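Local structure of Cfl (Pectobacterium brasiliense, 7A9J) at residues S284-I289 / T305-G310; K321-E324 / S328-Q331. The protein probably activates coronafacic acid and related carboxylic acids as acyl adenylates, as an ATP-dependent ligase of the AMP-binding enzyme family. The protein carries 1 engineered substitution. One frame throughout, in Å; residues are numbered along the deposited sequence.

Contact 1 (S284-I289 / T305-G310); sequences SNFHKI and TVCVAG. With R4Z (6-ethyl-1-oxidanylidene-indene-4-carboxylic acid), chain B.
In the beta-alpha-beta unit formed by strand 278-281, helix 283-294 and strand 306-311, Phe-286 is the one residue of 284-289 that reaches segment 305-310 of the strand closing the unit. The short helical and strand segments run at 131° to each other, with axes 9.0 Å apart at their closest, and the phenyl ring bridges that gap. Its CG sits beside the backbone N and anti to the carbonyl carbon (chi1 -70°), a torsion that sends the ring out from the helix toward Cys-307, Val-308 and Ala-309. CE1 meets Cys-307 CB at 3.6 Å. The sulfur of the same cysteine lies obliquely to the ring, 5.0 Å from its centroid and 60° off the normal, in a sulfur-aromatic contact. Farther along the strand, Phe-286 CE2 approaches the carbonyl oxygen Val-308 O to 3.5 Å; this oxygen lies at the ring edge, near its plane. Phe-286 CD2 reaches the methyl Ala-309 CB at 4.1 Å. Val-308 itself directs its side chain to the other side of the strand, onto Trp-278 and Gln-331. Ile-279 of strand 278-281 also touches the ring, and Phe-322 of helix 316-326 meets it edge-to-face. The strand then runs into the ligand pocket, where Gly-310 C comes within 3.5 Å of R4Z C04. No hydrogen bond joins the two segments: the interface rests mainly on dispersion, probably helped by the oblique sulfur and by Val-308 O near the ring plane, where the C-H rim is weakly positive.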
loop_
_atom_site.group_PDB
_atom_site.type_symbol
_atom_site.label_atom_id
_atom_site.label_comp_id
_atom_site.label_asym_id
_atom_site.label_seq_id
_atom_site.Cartn_x
_atom_site.Cartn_y
_atom_site.Cartn_z
ATOM N N SER A 284 -9.580 1.005 -2.129
ATOM C CA SER A 284 -10.510 2.067 -1.812
ATOM C C SER A 284 -10.295 3.298 -2.690
ATOM O O SER A 284 -11.273 3.961 -3.067
ATOM C CB SER A 284 -10.369 2.448 -0.342
ATOM O OG SER A 284 -11.219 3.540 -0.068
ATOM N N ASN A 285 -9.030 3.676 -2.923
ATOM C CA ASN A 285 -8.735 4.817 -3.803
ATOM C C ASN A 285 -9.424 4.636 -5.144
ATOM O O ASN A 285 -10.092 5.542 -5.641
ATOM C CB ASN A 285 -7.223 4.961 -4.047
ATOM C CG ASN A 285 -6.479 5.638 -2.913
ATOM O OD1 ASN A 285 -5.485 5.119 -2.424
ATOM N ND2 ASN A 285 -6.943 6.823 -2.499
ATOM N N PHE A 286 -9.268 3.448 -5.750
ATOM C CA PHE A 286 -9.799 3.279 -7.091
ATOM C C PHE A 286 -11.313 3.151 -7.111
ATOM O O PHE A 286 -11.962 3.609 -8.059
ATOM C CB PHE A 286 -9.120 2.074 -7.727
ATOM C CG PHE A 286 -7.681 2.343 -8.020
ATOM C CD1 PHE A 286 -7.339 3.287 -8.970
ATOM C CD2 PHE A 286 -6.678 1.722 -7.291
ATOM C CE1 PHE A 286 -6.017 3.564 -9.250
ATOM C CE2 PHE A 286 -5.338 1.993 -7.552
ATOM C CZ PHE A 286 -4.990 2.918 -8.548
ATOM N N HIS A 287 -11.890 2.545 -6.080
ATOM C CA HIS A 287 -13.350 2.519 -5.949
ATOM C C HIS A 287 -13.919 3.929 -5.945
ATOM O O HIS A 287 -14.949 4.203 -6.581
ATOM C CB HIS A 287 -13.735 1.793 -4.661
ATOM C CG HIS A 287 -13.912 0.316 -4.827
ATOM N ND1 HIS A 287 -13.173 -0.608 -4.112
ATOM C CD2 HIS A 287 -14.729 -0.405 -5.634
ATOM C CE1 HIS A 287 -13.516 -1.832 -4.483
ATOM N NE2 HIS A 287 -14.461 -1.737 -5.402
ATOM N N LYS A 288 -13.259 4.841 -5.221
ATOM C CA LYS A 288 -13.709 6.228 -5.183
ATOM C C LYS A 288 -13.589 6.882 -6.547
ATOM O O LYS A 288 -14.478 7.632 -6.965
ATOM C CB LYS A 288 -12.898 7.019 -4.170
ATOM C CG LYS A 288 -13.020 6.477 -2.752
ATOM C CD LYS A 288 -11.873 6.962 -1.855
ATOM C CE LYS A 288 -12.315 8.124 -0.986
ATOM N NZ LYS A 288 -12.293 7.754 0.460
ATOM N N ILE A 289 -12.500 6.598 -7.260
ATOM C CA ILE A 289 -12.338 7.165 -8.588
ATOM C C ILE A 289 -13.478 6.697 -9.503
ATOM O O ILE A 289 -14.075 7.493 -10.245
ATOM C CB ILE A 289 -10.931 6.806 -9.090
ATOM C CG1 ILE A 289 -9.932 7.712 -8.313
ATOM C CG2 ILE A 289 -10.791 7.064 -10.569
ATOM C CD1 ILE A 289 -8.489 7.323 -8.481
ATOM N N THR A 305 -3.642 4.926 -18.862
ATOM C CA THR A 305 -2.975 5.044 -17.570
ATOM C C THR A 305 -2.857 3.680 -16.911
ATOM O O THR A 305 -3.805 2.884 -16.925
ATOM C CB THR A 305 -3.753 5.985 -16.651
ATOM O OG1 THR A 305 -3.986 7.232 -17.340
ATOM C CG2 THR A 305 -2.962 6.245 -15.313
ATOM N N VAL A 306 -1.697 3.406 -16.340
ATOM C CA VAL A 306 -1.456 2.114 -15.692
ATOM C C VAL A 306 -1.752 2.316 -14.221
ATOM O O VAL A 306 -1.116 3.142 -13.571
ATOM C CB VAL A 306 -0.007 1.633 -15.895
ATOM C CG1 VAL A 306 0.269 0.348 -15.067
ATOM C CG2 VAL A 306 0.239 1.340 -17.362
ATOM N N CYS A 307 -2.731 1.587 -13.695
ATOM C CA CYS A 307 -3.135 1.730 -12.295
ATOM C C CYS A 307 -2.828 0.456 -11.515
ATOM O O CYS A 307 -3.105 -0.648 -11.996
ATOM C CB CYS A 307 -4.645 2.023 -12.200
ATOM S SG CYS A 307 -4.983 3.644 -13.019
ATOM N N VAL A 308 -2.283 0.609 -10.311
ATOM C CA VAL A 308 -1.807 -0.508 -9.499
ATOM C C VAL A 308 -2.487 -0.419 -8.139
ATOM O O VAL A 308 -2.180 0.481 -7.344
ATOM C CB VAL A 308 -0.277 -0.521 -9.343
ATOM C CG1 VAL A 308 0.131 -1.698 -8.434
ATOM C CG2 VAL A 308 0.448 -0.598 -10.726
ATOM N N ALA A 309 -3.337 -1.410 -7.825
ATOM C CA ALA A 309 -4.029 -1.460 -6.540
ATOM C C ALA A 309 -3.157 -2.261 -5.578
ATOM O O ALA A 309 -2.792 -3.399 -5.872
ATOM C CB ALA A 309 -5.412 -2.159 -6.683
ATOM N N GLY A 310 -2.908 -1.722 -4.405
ATOM C CA GLY A 310 -1.911 -2.321 -3.524
ATOM C C GLY A 310 -2.514 -2.786 -2.222
ATOM O O GLY A 310 -3.273 -2.047 -1.617
HETATM C C13 R4Z B . 5.961 -2.999 1.899
HETATM C C15 R4Z B . 4.321 -3.395 0.004
HETATM C C02 R4Z B . 2.534 -3.638 -1.868
HETATM C C03 R4Z B . 1.202 -3.312 -2.123
HETATM C C04 R4Z B . 0.686 -2.709 -0.815
HETATM C C05 R4Z B . 3.075 -3.273 -0.589
HETATM C C06 R4Z B . 2.008 -2.667 0.122
HETATM C C07 R4Z B . 2.257 -2.186 1.402
HETATM C C08 R4Z B . 1.116 -1.524 2.192
HETATM C C11 R4Z B . 3.527 -2.280 1.969
HETATM C C12 R4Z B . 4.584 -2.886 1.277
HETATM C C14 R4Z B . 6.715 -1.641 1.813
HETATM O O01 R4Z B . 3.200 -4.205 -2.694
HETATM O O09 R4Z B . 1.433 -0.850 3.209
HETATM O O10 R4Z B . -0.108 -1.649 1.867
#

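Contact 2 (K321-E324 / S328-Q331); sequences KFFE and SHLQ
Phe-322 and Phe-323, neighbours on helix 316-326, send their rings to different parts of the returning chain: Phe-322 meets Ser-328 and Leu-330, Phe-323 meets Ser-328 and His-329. In both, CG is anti to the backbone N (chi1 -162° and -178°), yet the turn of the helix from one residue to the next separates the rings. One face of Phe-322 receives the methyl Leu-330 CD1, which stands above the ring but is displaced toward its rim, nearest to Phe-322 CD2 at 4.1 Å. Ser-328 comes in obliquely, its CB 3.6 Å from Phe-322 CE2. Phe-323 and His-329 extend side by side in the same direction, with planes inclined at 49° and centroids 5.3 Å apart. Their closest atoms are Phe-323 CE1 and His-329 CE1, at 3.6 Å, while Phe-323 CD1 lies over one face of the imidazole. Between the two phenylalanines, the carbonyl oxygen of Ser-328 accepts a CA-H...O contact from Phe-323 CA (3.5 Å) and also lies in the plane of the Phe-323 ring, at its edge. Tyr-350 stacks on Phe-323, and Phe-326 adds another ring beside Phe-322. Strands 306-311 and 331-335 are parallel neighbours joined by helix 316-326, and the contact forms the helix-to-strand connection of this beta-alpha-beta crossover.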
loop_
_atom_site.group_PDB
_atom_site.type_symbol
_atom_site.label_atom_id
_atom_site.label_comp_id
_atom_site.label_asym_id
_atom_site.label_seq_id
_atom_site.Cartn_x
_atom_site.Cartn_y
_atom_site.Cartn_z
ATOM N N LYS A 321 -14.875 -3.903 -12.381
ATOM C CA LYS A 321 -15.540 -2.598 -12.340
ATOM C C LYS A 321 -14.671 -1.519 -12.972
ATOM O O LYS A 321 -15.174 -0.609 -13.643
ATOM C CB LYS A 321 -15.855 -2.222 -10.897
ATOM C CG LYS A 321 -16.641 -3.301 -10.158
ATOM C CD LYS A 321 -16.694 -3.048 -8.660
ATOM C CE LYS A 321 -17.857 -2.128 -8.327
ATOM N NZ LYS A 321 -18.004 -1.910 -6.866
ATOM N N PHE A 322 -13.360 -1.606 -12.758
ATOM C CA PHE A 322 -12.470 -0.555 -13.250
ATOM C C PHE A 322 -12.374 -0.596 -14.768
ATOM O O PHE A 322 -12.309 0.450 -15.427
ATOM C CB PHE A 322 -11.105 -0.718 -12.604
ATOM C CG PHE A 322 -10.231 0.508 -12.679
ATOM C CD1 PHE A 322 -10.534 1.636 -11.907
ATOM C CD2 PHE A 322 -9.099 0.529 -13.511
ATOM C CE1 PHE A 322 -9.719 2.769 -11.958
ATOM C CE2 PHE A 322 -8.257 1.679 -13.577
ATOM C CZ PHE A 322 -8.565 2.776 -12.807
ATOM N N PHE A 323 -12.352 -1.796 -15.347
ATOM C CA PHE A 323 -12.373 -1.878 -16.806
ATOM C C PHE A 323 -13.700 -1.389 -17.370
ATOM O O PHE A 323 -13.727 -0.684 -18.387
ATOM C CB PHE A 323 -12.115 -3.314 -17.296
ATOM C CG PHE A 323 -12.086 -3.412 -18.804
ATOM C CD1 PHE A 323 -10.952 -2.993 -19.514
ATOM C CD2 PHE A 323 -13.189 -3.874 -19.508
ATOM C CE1 PHE A 323 -10.925 -3.033 -20.899
ATOM C CE2 PHE A 323 -13.168 -3.930 -20.900
ATOM C CZ PHE A 323 -12.036 -3.526 -21.591
ATOM N N GLU A 324 -14.811 -1.771 -16.750
ATOM C CA GLU A 324 -16.095 -1.309 -17.273
ATOM C C GLU A 324 -16.122 0.207 -17.311
ATOM O O GLU A 324 -16.587 0.818 -18.278
ATOM C CB GLU A 324 -17.251 -1.811 -16.411
ATOM C CG GLU A 324 -17.324 -3.321 -16.180
ATOM C CD GLU A 324 -17.979 -4.085 -17.309
ATOM O OE1 GLU A 324 -18.471 -3.441 -18.265
ATOM O OE2 GLU A 324 -18.005 -5.335 -17.232
ATOM N N SER A 328 -9.471 0.661 -18.579
ATOM C CA SER A 328 -8.085 0.552 -18.146
ATOM C C SER A 328 -7.939 -0.812 -17.486
ATOM O O SER A 328 -8.908 -1.357 -16.942
ATOM C CB SER A 328 -7.726 1.692 -17.173
ATOM O OG SER A 328 -6.365 1.692 -16.697
ATOM N N HIS A 329 -6.720 -1.356 -17.520
ATOM C CA HIS A 329 -6.476 -2.758 -17.162
ATOM C C HIS A 329 -5.754 -2.748 -15.828
ATOM O O HIS A 329 -4.536 -2.525 -15.776
ATOM C CB HIS A 329 -5.660 -3.443 -18.237
ATOM C CG HIS A 329 -6.258 -3.304 -19.607
ATOM N ND1 HIS A 329 -7.036 -4.286 -20.175
ATOM C CD2 HIS A 329 -6.225 -2.277 -20.506
ATOM C CE1 HIS A 329 -7.438 -3.894 -21.372
ATOM N NE2 HIS A 329 -6.951 -2.682 -21.602
ATOM N N LEU A 330 -6.517 -2.888 -14.743
ATOM C CA LEU A 330 -5.955 -2.739 -13.405
ATOM C C LEU A 330 -4.881 -3.780 -13.129
ATOM O O LEU A 330 -4.963 -4.934 -13.578
ATOM C CB LEU A 330 -7.070 -2.858 -12.347
ATOM C CG LEU A 330 -6.678 -2.458 -10.910
ATOM C CD1 LEU A 330 -6.401 -0.929 -10.781
ATOM C CD2 LEU A 330 -7.892 -2.845 -10.006
ATOM N N GLN A 331 -3.884 -3.371 -12.352
ATOM C CA GLN A 331 -2.814 -4.235 -11.903
ATOM C C GLN A 331 -2.916 -4.302 -10.392
ATOM O O GLN A 331 -3.540 -3.445 -9.774
ATOM C CB GLN A 331 -1.439 -3.684 -12.344
ATOM C CG GLN A 331 -1.430 -3.490 -13.862
ATOM C CD GLN A 331 -0.028 -3.161 -14.408
ATOM O OE1 GLN A 331 0.902 -2.993 -13.640
ATOM N NE2 GLN A 331 0.111 -3.179 -15.710
#

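In the fold
The two contacts occupy successive parts of the same alpha/beta region, with centres about 9 Å apart. The touching residues of contact 1 are all buried, and its strand extends to the ligand pocket through Gly-310, whereas contact 2 is farther from the centre of the chain and mixes buried residues with the partly exposed Phe-323 and His-329. They meet through parallel strand pairing: probable hydrogen bonds join Ala-309 N to Gln-331 O (2.8 Å) and Cys-307 O to Gln-331 N (2.9 Å). Both are largely apolar and have no hydrogen bond between their own segments. One sets a lone helix ring against a strand; the other spreads two rings over a connecting loop, adding an imidazole and a serine carbonyl.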